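Local coordinates for protein putative oxidoreductase (Pseudomonas putida, PDB 3L6D) that probably acts as an NADP-dependent oxidoreductase, pairing a Rossmann-type nucleotide-binding domain with a helical C-terminal domain like that of the reductive aminases, at residues B[208-211]-B[212-216]; B[178-181]-B[182-186]; B[243-246]-B[247-251]; B[261-264]-B[265-269]; B[223-226]-B[227-231]. One frame throughout, in Å; residues are numbered along the deposited sequence.

Contact 1 (B[208-211]-B[212-216]); sequences ARLL and LETSR
From A208 to R216 the chain runs through helix 204-232 with i to i+4 amide bonds: E213 N lies 2.9 Å from R209 O, whereas S215 N stands 3.2 Å from L211 O at an N-H...O angle of only 135°. Two hydroxyls fold back on this backbone. OG1 of T214 lies beside its own backbone N (chi1 -50°), and from there it donates to L210 O, with OG1 and O 2.7 Å apart. The amide of T214 binds the same oxygen from the opposite face of the carbonyl plane. S215 repeats the pattern one residue on with a different torsion: OG, set between N and the carbonyl carbon (chi1 68°), gives its hydrogen to L211 O at 2.9 Å. CD1 of L210 packs against the threonine hydroxyl, 3.4 Å from T214 OG1, as the two side chains cross obliquely. On another side of the helix R209 and E213 run side by side, with CG of the arginine 3.6 Å from the carboxylate carbon CD. Their ion pair is long, 3.9 Å from R209 NE to E213 OE2, and purely electrostatic, because the oxygen stands well out of the guanidinium plane. E231 of the second subunit is the stronger partner of R209, while L211 packs on F190 and A193 of helix 169-199. The two hydroxyls, on buried residues, thus have their donor needs met within the helix, and each of two carbonyl oxygens accepts two hydrogen bonds; the arginine's charge is probably balanced mainly across the dimer interface.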
loop_
_atom_site.group_PDB
_atom_site.type_symbol
_atom_site.label_atom_id
_atom_site.label_comp_id
_atom_site.label_asym_id
_atom_site.label_seq_id
_atom_site.Cartn_x
_atom_site.Cartn_y
_atom_site.Cartn_z
ATOM N N ALA B 208 -8.346 -12.709 -1.676
ATOM C CA ALA B 208 -7.295 -11.935 -1.019
ATOM C C ALA B 208 -6.030 -11.979 -1.843
ATOM O O ALA B 208 -5.458 -10.930 -2.129
ATOM C CB ALA B 208 -7.025 -12.481 0.425
ATOM N N ARG B 209 -5.587 -13.173 -2.245
ATOM C CA ARG B 209 -4.322 -13.231 -2.999
ATOM C C ARG B 209 -4.427 -12.514 -4.351
ATOM O O ARG B 209 -3.510 -11.782 -4.744
ATOM C CB ARG B 209 -3.799 -14.649 -3.201
ATOM C CG ARG B 209 -2.498 -14.691 -3.992
ATOM C CD ARG B 209 -1.749 -15.980 -3.725
ATOM N NE ARG B 209 -0.931 -15.805 -2.529
ATOM C CZ ARG B 209 -0.511 -16.795 -1.752
ATOM N NH1 ARG B 209 -0.856 -18.057 -2.020
ATOM N NH2 ARG B 209 0.242 -16.522 -0.689
ATOM N N LEU B 210 -5.541 -12.721 -5.048
ATOM C CA LEU B 210 -5.766 -12.017 -6.320
ATOM C C LEU B 210 -5.814 -10.509 -6.145
ATOM O O LEU B 210 -5.282 -9.782 -6.976
ATOM C CB LEU B 210 -7.043 -12.488 -7.018
ATOM C CG LEU B 210 -7.155 -12.041 -8.484
ATOM C CD1 LEU B 210 -5.971 -12.561 -9.337
ATOM C CD2 LEU B 210 -8.512 -12.436 -9.136
ATOM N N LEU B 211 -6.442 -10.030 -5.075
ATOM C CA LEU B 211 -6.546 -8.589 -4.870
ATOM C C LEU B 211 -5.155 -7.990 -4.663
ATOM O O LEU B 211 -4.786 -7.014 -5.307
ATOM C CB LEU B 211 -7.473 -8.245 -3.689
ATOM C CG LEU B 211 -8.247 -6.919 -3.829
ATOM C CD1 LEU B 211 -9.466 -6.840 -2.901
ATOM C CD2 LEU B 211 -7.351 -5.724 -3.592
ATOM N N LEU B 212 -4.371 -8.618 -3.798
ATOM C CA LEU B 212 -2.998 -8.179 -3.589
ATOM C C LEU B 212 -2.139 -8.202 -4.869
ATOM O O LEU B 212 -1.454 -7.213 -5.204
ATOM C CB LEU B 212 -2.342 -9.010 -2.474
ATOM C CG LEU B 212 -0.892 -8.618 -2.136
ATOM C CD1 LEU B 212 -0.871 -7.201 -1.558
ATOM C CD2 LEU B 212 -0.238 -9.591 -1.159
ATOM N N GLU B 213 -2.169 -9.318 -5.573
ATOM C CA GLU B 213 -1.293 -9.476 -6.733
ATOM C C GLU B 213 -1.696 -8.533 -7.887
ATOM O O GLU B 213 -0.821 -8.002 -8.562
ATOM C CB GLU B 213 -1.157 -10.955 -7.122
ATOM C CG GLU B 213 -0.535 -11.730 -5.903
ATOM C CD GLU B 213 -0.086 -13.170 -6.137
ATOM O OE1 GLU B 213 -0.579 -13.834 -7.086
ATOM O OE2 GLU B 213 0.739 -13.654 -5.293
ATOM N N THR B 214 -3.000 -8.252 -8.026
ATOM C CA THR B 214 -3.511 -7.462 -9.151
ATOM C C THR B 214 -3.341 -5.942 -8.902
ATOM O O THR B 214 -3.315 -5.161 -9.846
ATOM C CB THR B 214 -4.972 -7.878 -9.516
ATOM O OG1 THR B 214 -5.029 -9.312 -9.658
ATOM C CG2 THR B 214 -5.377 -7.291 -10.848
ATOM N N SER B 215 -3.202 -5.538 -7.633
ATOM C CA SER B 215 -3.050 -4.127 -7.266
ATOM C C SER B 215 -1.618 -3.702 -6.935
ATOM O O SER B 215 -1.322 -2.514 -6.973
ATOM C CB SER B 215 -3.933 -3.790 -6.071
ATOM O OG SER B 215 -3.460 -4.461 -4.908
ATOM N N ARG B 216 -0.740 -4.669 -6.659
ATOM C CA ARG B 216 0.597 -4.365 -6.129
ATOM C C ARG B 216 1.347 -3.306 -6.964
ATOM O O ARG B 216 1.747 -2.271 -6.446
ATOM C CB ARG B 216 1.442 -5.643 -6.078
ATOM C CG ARG B 216 2.734 -5.473 -5.294
ATOM C CD ARG B 216 3.759 -6.561 -5.626
ATOM N NE ARG B 216 3.201 -7.913 -5.568
ATOM C CZ ARG B 216 2.953 -8.585 -4.442
ATOM N NH1 ARG B 216 3.195 -8.026 -3.258
ATOM N NH2 ARG B 216 2.438 -9.815 -4.504
#

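Contact 2 (B[178-181]-B[182-186]); sequences VLHA and HAFAA
H180 and F184 share nearly the same first torsion (chi1 -73° and -69°), with CG of each anti to its carbonyl carbon, and one helical turn apart this lays the two side chains side by side, pointing the same way. CE2 of F184 comes to the edge of the imidazole, 3.7 Å from H180 CD2, and also rests against H180 CB at 3.8 Å. With centroids 5.6 Å apart and planes inclined at 42°, the pair meets obliquely. The phenyl ring also leans on the helix backbone: CD2 of F184 lies 3.2 Å from H180 O, the oxygen that accepts the F184 amide hydrogen at 2.9 Å from N. The imidazole is held by its ND1, hydrogen-bonded to A176 O one turn earlier. H182 leaves from a different side of the helix, and its ND1 pairs with T189 OG1 of the second subunit, where F190 of that subunit also meets the imidazole edge-to-face. F184 in turn meets the rings of F249 and H245 of the second subunit. All of this belongs to the long helix 169-199, which in the 6-phosphogluconate dehydrogenase-like fold leads from the Rossmann domain into the helical, dimer-forming C-terminal domain.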
loop_
_atom_site.group_PDB
_atom_site.type_symbol
_atom_site.label_atom_id
_atom_site.label_comp_id
_atom_site.label_asym_id
_atom_site.label_seq_id
_atom_site.Cartn_x
_atom_site.Cartn_y
_atom_site.Cartn_z
ATOM N N VAL B 178 3.246 9.670 11.591
ATOM C CA VAL B 178 2.630 9.697 10.300
ATOM C C VAL B 178 3.020 8.454 9.461
ATOM O O VAL B 178 2.205 7.971 8.656
ATOM C CB VAL B 178 2.951 11.064 9.555
ATOM C CG1 VAL B 178 2.623 12.251 10.491
ATOM C CG2 VAL B 178 4.394 11.145 9.117
ATOM N N LEU B 179 4.234 7.937 9.651
ATOM C CA LEU B 179 4.630 6.688 8.971
ATOM C C LEU B 179 3.703 5.528 9.400
ATOM O O LEU B 179 3.246 4.760 8.556
ATOM C CB LEU B 179 6.074 6.309 9.281
ATOM C CG LEU B 179 6.530 4.934 8.805
ATOM C CD1 LEU B 179 6.842 5.025 7.342
ATOM C CD2 LEU B 179 7.770 4.501 9.563
ATOM N N HIS B 180 3.437 5.407 10.703
ATOM C CA HIS B 180 2.598 4.297 11.159
ATOM C C HIS B 180 1.119 4.538 10.787
ATOM O O HIS B 180 0.404 3.567 10.479
ATOM C CB HIS B 180 2.790 3.979 12.645
ATOM C CG HIS B 180 4.091 3.307 12.940
ATOM N ND1 HIS B 180 5.270 4.004 13.087
ATOM C CD2 HIS B 180 4.408 1.998 13.082
ATOM C CE1 HIS B 180 6.251 3.156 13.337
ATOM N NE2 HIS B 180 5.758 1.930 13.313
ATOM N N ALA B 181 0.680 5.806 10.780
ATOM C CA ALA B 181 -0.667 6.110 10.318
ATOM C C ALA B 181 -0.851 5.567 8.881
ATOM O O ALA B 181 -1.817 4.846 8.610
ATOM C CB ALA B 181 -0.985 7.616 10.383
ATOM N N HIS B 182 0.096 5.864 7.993
ATOM C CA HIS B 182 0.001 5.376 6.618
ATOM C C HIS B 182 0.074 3.861 6.522
ATOM O O HIS B 182 -0.768 3.239 5.820
ATOM C CB HIS B 182 1.046 6.006 5.701
ATOM C CG HIS B 182 1.233 5.264 4.412
ATOM N ND1 HIS B 182 0.187 5.004 3.544
ATOM C CD2 HIS B 182 2.329 4.685 3.866
ATOM C CE1 HIS B 182 0.641 4.313 2.511
ATOM N NE2 HIS B 182 1.938 4.122 2.674
ATOM N N ALA B 183 1.031 3.270 7.234
ATOM C CA ALA B 183 1.318 1.835 7.079
ATOM C C ALA B 183 0.134 1.049 7.575
ATOM O O ALA B 183 -0.346 0.131 6.887
ATOM C CB ALA B 183 2.603 1.430 7.831
ATOM N N PHE B 184 -0.382 1.437 8.738
ATOM C CA PHE B 184 -1.520 0.706 9.311
ATOM C C PHE B 184 -2.807 0.984 8.549
ATOM O O PHE B 184 -3.601 0.077 8.336
ATOM C CB PHE B 184 -1.724 1.021 10.778
ATOM C CG PHE B 184 -0.647 0.494 11.665
ATOM C CD1 PHE B 184 -0.218 -0.829 11.563
ATOM C CD2 PHE B 184 -0.064 1.310 12.636
ATOM C CE1 PHE B 184 0.778 -1.327 12.405
ATOM C CE2 PHE B 184 0.920 0.815 13.517
ATOM C CZ PHE B 184 1.351 -0.497 13.393
ATOM N N ALA B 185 -3.006 2.226 8.118
ATOM C CA ALA B 185 -4.193 2.524 7.323
ATOM C C ALA B 185 -4.223 1.731 6.009
ATOM O O ALA B 185 -5.267 1.236 5.604
ATOM C CB ALA B 185 -4.316 4.018 7.053
ATOM N N ALA B 186 -3.070 1.623 5.362
ATOM C CA ALA B 186 -2.943 0.875 4.100
ATOM C C ALA B 186 -3.358 -0.572 4.317
ATOM O O ALA B 186 -4.123 -1.120 3.523
ATOM C CB ALA B 186 -1.524 0.959 3.580
#

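Contact 3 (B[243-246]-B[247-251]); sequences DVHA and DAFAH
H245 reaches F249 first through its CB, which sits over the face of the phenyl ring as a CH-pi contact, 4.3 Å from the centroid; the nearest single atom is F249 CE1. CG leaves CB anti to the carbonyl carbon (chi1 -77°) and carries the imidazole obliquely across the phenyl. CD2 then meets the phenyl rim, 3.9 Å from F249 CE1, with CZ of F249 lying in the plane of the imidazole at its edge. The ring planes stand 84° apart. ND1 turns back to bind R241 O, and the tip, NE2, is hydrogen-bonded to Y130 OH of the second subunit, so both imidazole nitrogens have partners. This is an i to i+4 aromatic pair on helix 242-259 of the C-terminal domain, set at the dimer interface, where V188 of the second subunit packs on F249. F249 also presses on the backbone that carries the histidine: its CD1 is 2.9 Å from H245 O, which takes the F249 amide at 2.7 Å from N. In its own chain F249 packs on C270 and V273 of helix 264-281. Away from the rings, CG of D247 approaches D243 O at 3.5 Å, while the carboxylate of D243 forms a salt bridge with R241.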
loop_
_atom_site.group_PDB
_atom_site.type_symbol
_atom_site.label_atom_id
_atom_site.label_comp_id
_atom_site.label_asym_id
_atom_site.label_seq_id
_atom_site.Cartn_x
_atom_site.Cartn_y
_atom_site.Cartn_z
ATOM N N ASP B 243 -10.458 15.628 -10.239
ATOM C CA ASP B 243 -11.917 15.602 -10.395
ATOM C C ASP B 243 -12.426 14.312 -11.020
ATOM O O ASP B 243 -13.443 13.801 -10.602
ATOM C CB ASP B 243 -12.503 16.842 -11.114
ATOM C CG ASP B 243 -11.892 17.105 -12.489
ATOM O OD1 ASP B 243 -12.132 18.215 -12.989
ATOM O OD2 ASP B 243 -11.185 16.258 -13.079
ATOM N N VAL B 244 -11.684 13.798 -11.998
ATOM C CA VAL B 244 -11.917 12.478 -12.592
ATOM C C VAL B 244 -11.867 11.355 -11.541
ATOM O O VAL B 244 -12.732 10.467 -11.512
ATOM C CB VAL B 244 -10.885 12.207 -13.737
ATOM C CG1 VAL B 244 -11.047 10.808 -14.290
ATOM C CG2 VAL B 244 -11.052 13.264 -14.855
ATOM N N HIS B 245 -10.872 11.410 -10.659
ATOM C CA HIS B 245 -10.799 10.449 -9.557
ATOM C C HIS B 245 -11.982 10.597 -8.619
ATOM O O HIS B 245 -12.561 9.595 -8.198
ATOM C CB HIS B 245 -9.474 10.562 -8.775
ATOM C CG HIS B 245 -8.297 9.944 -9.473
ATOM N ND1 HIS B 245 -7.700 10.516 -10.574
ATOM C CD2 HIS B 245 -7.599 8.812 -9.215
ATOM C CE1 HIS B 245 -6.684 9.765 -10.964
ATOM N NE2 HIS B 245 -6.599 8.724 -10.155
ATOM N N ALA B 246 -12.363 11.830 -8.299
ATOM C CA ALA B 246 -13.548 12.044 -7.447
ATOM C C ALA B 246 -14.766 11.324 -8.025
ATOM O O ALA B 246 -15.532 10.670 -7.280
ATOM C CB ALA B 246 -13.830 13.519 -7.253
ATOM N N ASP B 247 -14.903 11.404 -9.352
ATOM C CA ASP B 247 -16.032 10.782 -10.097
ATOM C C ASP B 247 -16.013 9.266 -9.974
ATOM O O ASP B 247 -17.005 8.655 -9.563
ATOM C CB ASP B 247 -15.984 11.149 -11.588
ATOM C CG ASP B 247 -16.489 12.563 -11.860
ATOM O OD1 ASP B 247 -17.071 13.164 -10.925
ATOM O OD2 ASP B 247 -16.312 13.064 -13.006
ATOM N N ALA B 248 -14.869 8.686 -10.335
ATOM C CA ALA B 248 -14.600 7.281 -10.155
ATOM C C ALA B 248 -14.848 6.816 -8.711
ATOM O O ALA B 248 -15.442 5.756 -8.502
ATOM C CB ALA B 248 -13.154 6.991 -10.557
ATOM N N PHE B 249 -14.344 7.568 -7.722
ATOM C CA PHE B 249 -14.491 7.150 -6.316
ATOM C C PHE B 249 -15.978 7.086 -5.908
ATOM O O PHE B 249 -16.405 6.121 -5.283
ATOM C CB PHE B 249 -13.713 8.064 -5.351
ATOM C CG PHE B 249 -12.184 8.004 -5.499
ATOM C CD1 PHE B 249 -11.578 7.379 -6.582
ATOM C CD2 PHE B 249 -11.355 8.628 -4.545
ATOM C CE1 PHE B 249 -10.178 7.370 -6.733
ATOM C CE2 PHE B 249 -9.960 8.607 -4.682
ATOM C CZ PHE B 249 -9.369 7.966 -5.783
ATOM N N ALA B 250 -16.751 8.113 -6.257
ATOM C CA ALA B 250 -18.197 8.112 -5.986
ATOM C C ALA B 250 -18.927 6.917 -6.622
ATOM O O ALA B 250 -19.862 6.376 -6.017
ATOM C CB ALA B 250 -18.830 9.438 -6.413
ATOM N N HIS B 251 -18.503 6.503 -7.822
ATOM C CA HIS B 251 -19.094 5.356 -8.517
ATOM C C HIS B 251 -18.798 4.069 -7.740
ATOM O O HIS B 251 -19.693 3.221 -7.552
ATOM C CB HIS B 251 -18.537 5.214 -9.949
ATOM C CG HIS B 251 -19.158 6.136 -10.971
ATOM N ND1 HIS B 251 -20.493 6.088 -11.322
ATOM C CD2 HIS B 251 -18.605 7.095 -11.755
ATOM C CE1 HIS B 251 -20.740 6.991 -12.257
ATOM N NE2 HIS B 251 -19.608 7.607 -12.547
#

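Contact 4 (B[261-264]-B[265-269]); sequences VWTP and VFDAV
V265 follows P264 directly, and its N-H is taken by OE1 of E192, from helix 169-199. At F266 the amide is bound by OE2 of the same glutamate, and CB touches T263 CB at 4.1 Å before the ring leads away, CG anti to the backbone N (chi1 -160°), to I252 and A253 of helix 242-259. This is the first turn of helix 264-281, with T263 at the N-cap position and proline next, but the threonine hydroxyl makes no capping bond; the E192 carboxylate instead receives two of the amides at the helix start. D267 closes the turn. Its N binds T263 O at 3.0 Å, and its side chain points back over the same carbonyl, crossing that of T263 at about a right angle. One carboxylate oxygen, OD2, accepts a hydrogen from a water 2.7 Å away; that water accepts from T263 N at 2.9 Å, bridging the aspartate to the loop. The other, OD1, is held by H257 NE2. A268 N continues the helix with a bond to P264 O, and V269 packs on V265 of the second subunit.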
loop_
_atom_site.group_PDB
_atom_site.type_symbol
_atom_site.label_atom_id
_atom_site.label_comp_id
_atom_site.label_asym_id
_atom_site.label_seq_id
_atom_site.Cartn_x
_atom_site.Cartn_y
_atom_site.Cartn_z
ATOM N N VAL B 261 -22.561 -3.075 1.768
ATOM C CA VAL B 261 -21.301 -3.179 2.509
ATOM C C VAL B 261 -21.000 -1.912 3.319
ATOM O O VAL B 261 -21.289 -0.796 2.876
ATOM C CB VAL B 261 -20.092 -3.539 1.591
ATOM C CG1 VAL B 261 -20.455 -4.646 0.637
ATOM C CG2 VAL B 261 -19.642 -2.356 0.807
ATOM N N TRP B 262 -20.416 -2.111 4.499
ATOM C CA TRP B 262 -19.948 -1.035 5.368
ATOM C C TRP B 262 -18.493 -0.786 5.028
ATOM O O TRP B 262 -17.636 -1.659 5.208
ATOM C CB TRP B 262 -20.048 -1.459 6.831
ATOM C CG TRP B 262 -19.618 -0.426 7.857
ATOM C CD1 TRP B 262 -20.089 0.850 7.996
ATOM C CD2 TRP B 262 -18.652 -0.616 8.912
ATOM N NE1 TRP B 262 -19.473 1.472 9.075
ATOM C CE2 TRP B 262 -18.589 0.596 9.649
ATOM C CE3 TRP B 262 -17.844 -1.690 9.304
ATOM C CZ2 TRP B 262 -17.747 0.763 10.748
ATOM C CZ3 TRP B 262 -16.991 -1.516 10.404
ATOM C CH2 TRP B 262 -16.955 -0.296 11.107
ATOM N N THR B 263 -18.221 0.404 4.513
ATOM C CA THR B 263 -16.861 0.760 4.133
ATOM C C THR B 263 -16.555 2.143 4.648
ATOM O O THR B 263 -16.448 3.077 3.869
ATOM C CB THR B 263 -16.677 0.758 2.610
ATOM O OG1 THR B 263 -17.575 1.715 2.039
ATOM C CG2 THR B 263 -16.950 -0.615 2.030
ATOM N N PRO B 264 -16.397 2.284 5.969
ATOM C CA PRO B 264 -16.117 3.613 6.501
ATOM C C PRO B 264 -14.800 4.206 6.019
ATOM O O PRO B 264 -14.714 5.425 5.891
ATOM C CB PRO B 264 -16.044 3.373 8.012
ATOM C CG PRO B 264 -15.675 1.918 8.133
ATOM C CD PRO B 264 -16.466 1.275 7.047
ATOM N N VAL B 265 -13.783 3.365 5.788
ATOM C CA VAL B 265 -12.465 3.875 5.356
ATOM C C VAL B 265 -12.615 4.443 3.964
ATOM O O VAL B 265 -12.246 5.596 3.708
ATOM C CB VAL B 265 -11.336 2.814 5.424
ATOM C CG1 VAL B 265 -9.990 3.451 5.048
ATOM C CG2 VAL B 265 -11.241 2.207 6.816
ATOM N N PHE B 266 -13.212 3.659 3.059
ATOM C CA PHE B 266 -13.462 4.204 1.706
ATOM C C PHE B 266 -14.356 5.438 1.663
ATOM O O PHE B 266 -14.117 6.357 0.875
ATOM C CB PHE B 266 -13.957 3.148 0.698
ATOM C CG PHE B 266 -13.756 3.579 -0.714
ATOM C CD1 PHE B 266 -12.458 3.621 -1.268
ATOM C CD2 PHE B 266 -14.813 4.050 -1.472
ATOM C CE1 PHE B 266 -12.255 4.061 -2.569
ATOM C CE2 PHE B 266 -14.605 4.491 -2.771
ATOM C CZ PHE B 266 -13.327 4.489 -3.323
ATOM N N ASP B 267 -15.358 5.478 2.535
ATOM C CA ASP B 267 -16.208 6.670 2.638
ATOM C C ASP B 267 -15.349 7.883 2.992
ATOM O O ASP B 267 -15.577 8.984 2.489
ATOM C CB ASP B 267 -17.256 6.477 3.735
ATOM C CG ASP B 267 -18.358 5.490 3.340
ATOM O OD1 ASP B 267 -18.450 5.133 2.150
ATOM O OD2 ASP B 267 -19.140 5.082 4.228
ATOM N N ALA B 268 -14.372 7.669 3.879
ATOM C CA ALA B 268 -13.554 8.766 4.370
ATOM C C ALA B 268 -12.653 9.240 3.227
ATOM O O ALA B 268 -12.451 10.444 3.028
ATOM C CB ALA B 268 -12.736 8.316 5.570
ATOM N N VAL B 269 -12.120 8.280 2.476
ATOM C CA VAL B 269 -11.293 8.574 1.312
ATOM C C VAL B 269 -12.074 9.392 0.291
ATOM O O VAL B 269 -11.545 10.344 -0.285
ATOM C CB VAL B 269 -10.826 7.252 0.672
ATOM C CG1 VAL B 269 -10.288 7.487 -0.778
ATOM C CG2 VAL B 269 -9.822 6.578 1.603
HETATM O O HOH W 1 -20.126 2.612 4.332
#

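Contact 5 (B[223-226]-B[227-231]); sequences LEEA and VRRLE
The R228 guanidinium meets E225 at its edge, with the carboxylate carbon CD in its plane, whereas the R229 guanidinium has R228 NH2 above one face, offset toward the rim. R228 grips the glutamate side-on with two nitrogens: NE reaches OE1 of E225 at 2.8 Å, and NH2 reaches E225 OE2 at 2.7 Å. Both bonds are nearly straight and lie in the guanidinium plane, although the carboxylate is turned 37° from it and OE1 is met from above its own plane. R229 comes from elsewhere, its NE 3.0 Å from E225 OE2. Both donors to OE2 stand out of the carboxylate plane on the same face, R228 NH2 syn and R229 NE anti. The R229 bond is more bent, with an N-H...O angle of 135°, and OE2 is tilted from the R229 guanidinium plane. Bends in E225 (chi2 74°) and, at chi3, in R228 bring their charged ends together, whereas R229 reaches its place with a chain extended from CG to NE. One carboxylate therefore serves two guanidinium groups, which would probably favour its ionised form. R229 is buried and has further partners: salt bridges to D238 and D285, and a hydrogen bond from NH1 to D234 O. On the nonpolar side, L230 CG lies 3.2 Å from A226 O, and its side chain packs on F235 and T290. The network occupies the last turns of helix 204-232, binding it to the loops around 234-238 and 285-290, while E224 and E231 pair with R209 of the second subunit and A226 packs on F191 of that subunit.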
loop_
_atom_site.group_PDB
_atom_site.type_symbol
_atom_site.label_atom_id
_atom_site.label_comp_id
_atom_site.label_asym_id
_atom_site.label_seq_id
_atom_site.Cartn_x
_atom_site.Cartn_y
_atom_site.Cartn_z
ATOM N N LEU B 223 2.264 5.533 -5.988
ATOM C CA LEU B 223 2.938 6.211 -4.870
ATOM C C LEU B 223 4.291 6.804 -5.275
ATOM O O LEU B 223 4.624 7.922 -4.892
ATOM C CB LEU B 223 3.112 5.277 -3.671
ATOM C CG LEU B 223 1.833 4.726 -3.014
ATOM C CD1 LEU B 223 2.170 3.820 -1.816
ATOM C CD2 LEU B 223 1.009 5.866 -2.550
ATOM N N GLU B 224 5.049 6.054 -6.065
ATOM C CA GLU B 224 6.335 6.519 -6.557
ATOM C C GLU B 224 6.144 7.789 -7.423
ATOM O O GLU B 224 6.866 8.779 -7.291
ATOM C CB GLU B 224 7.021 5.379 -7.327
ATOM C CG GLU B 224 8.470 5.652 -7.736
ATOM C CD GLU B 224 9.428 5.849 -6.539
ATOM O OE1 GLU B 224 9.390 5.021 -5.589
ATOM O OE2 GLU B 224 10.236 6.804 -6.592
ATOM N N GLU B 225 5.147 7.769 -8.291
ATOM C CA GLU B 225 4.877 8.909 -9.103
ATOM C C GLU B 225 4.372 10.120 -8.279
ATOM O O GLU B 225 4.762 11.256 -8.553
ATOM C CB GLU B 225 3.934 8.530 -10.246
ATOM C CG GLU B 225 3.425 9.719 -11.033
ATOM C CD GLU B 225 4.448 10.374 -11.981
ATOM O OE1 GLU B 225 5.605 9.893 -12.119
ATOM O OE2 GLU B 225 4.043 11.400 -12.597
ATOM N N ALA B 226 3.535 9.875 -7.277
ATOM C CA ALA B 226 3.087 10.944 -6.378
ATOM C C ALA B 226 4.286 11.600 -5.632
ATOM O O ALA B 226 4.361 12.839 -5.524
ATOM C CB ALA B 226 2.048 10.412 -5.413
ATOM N N VAL B 227 5.235 10.776 -5.178
ATOM C CA VAL B 227 6.469 11.275 -4.544
ATOM C C VAL B 227 7.264 12.180 -5.520
ATOM O O VAL B 227 7.720 13.264 -5.148
ATOM C CB VAL B 227 7.380 10.121 -4.007
ATOM C CG1 VAL B 227 8.759 10.654 -3.620
ATOM C CG2 VAL B 227 6.725 9.397 -2.792
ATOM N N ARG B 228 7.397 11.737 -6.773
ATOM C CA ARG B 228 8.129 12.493 -7.784
ATOM C C ARG B 228 7.456 13.859 -7.998
ATOM O O ARG B 228 8.121 14.895 -8.081
ATOM C CB ARG B 228 8.239 11.676 -9.108
ATOM C CG ARG B 228 8.995 12.383 -10.243
ATOM C CD ARG B 228 8.740 11.779 -11.670
ATOM N NE ARG B 228 7.402 12.072 -12.196
ATOM C CZ ARG B 228 7.050 13.210 -12.798
ATOM N NH1 ARG B 228 7.937 14.190 -12.954
ATOM N NH2 ARG B 228 5.805 13.384 -13.235
ATOM N N ARG B 229 6.135 13.872 -8.051
ATOM C CA ARG B 229 5.400 15.111 -8.183
ATOM C C ARG B 229 5.489 15.993 -6.951
ATOM O O ARG B 229 5.605 17.209 -7.092
ATOM C CB ARG B 229 3.953 14.837 -8.558
ATOM C CG ARG B 229 3.849 14.407 -10.026
ATOM C CD ARG B 229 2.463 13.972 -10.351
ATOM N NE ARG B 229 2.271 13.683 -11.775
ATOM C CZ ARG B 229 1.985 14.592 -12.704
ATOM N NH1 ARG B 229 1.874 15.872 -12.378
ATOM N NH2 ARG B 229 1.799 14.218 -13.967
ATOM N N LEU B 230 5.429 15.398 -5.757
ATOM C CA LEU B 230 5.545 16.180 -4.529
ATOM C C LEU B 230 6.927 16.839 -4.404
ATOM O O LEU B 230 7.039 18.001 -3.946
ATOM C CB LEU B 230 5.239 15.314 -3.309
ATOM C CG LEU B 230 3.812 14.828 -3.114
ATOM C CD1 LEU B 230 3.749 13.759 -1.997
ATOM C CD2 LEU B 230 2.850 16.017 -2.834
ATOM N N GLU B 231 7.949 16.115 -4.820
ATOM C CA GLU B 231 9.298 16.614 -4.871
ATOM C C GLU B 231 9.519 17.721 -5.877
ATOM O O GLU B 231 10.217 18.639 -5.614
ATOM C CB GLU B 231 10.268 15.483 -5.117
ATOM C CG GLU B 231 10.492 14.638 -3.917
ATOM C CD GLU B 231 11.343 13.465 -4.176
ATOM O OE1 GLU B 231 11.635 13.150 -5.303
ATOM O OE2 GLU B 231 11.751 12.844 -3.231
#

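All five contacts are local turns in the helical C-terminal domain, and all touch the second subunit. Contacts 1 and 5 occupy different parts of helix 204-232, their centres about 23 Å apart, and are joined through the dimer: the arginine of contact 1 pairs with glutamates of contact 5 in the other chain. Aromatic chemistry marks contacts 2 and 3, which also meet across the subunits. Contacts 3 and 4 touch within one chain, where F249 O lies 3.5 Å from F266 CE2, linking consecutive helices. Contacts 1, 2, 4 and 5 are largely buried and contact 3 only partly so; contact 4 alone includes a helix start and a bridging water.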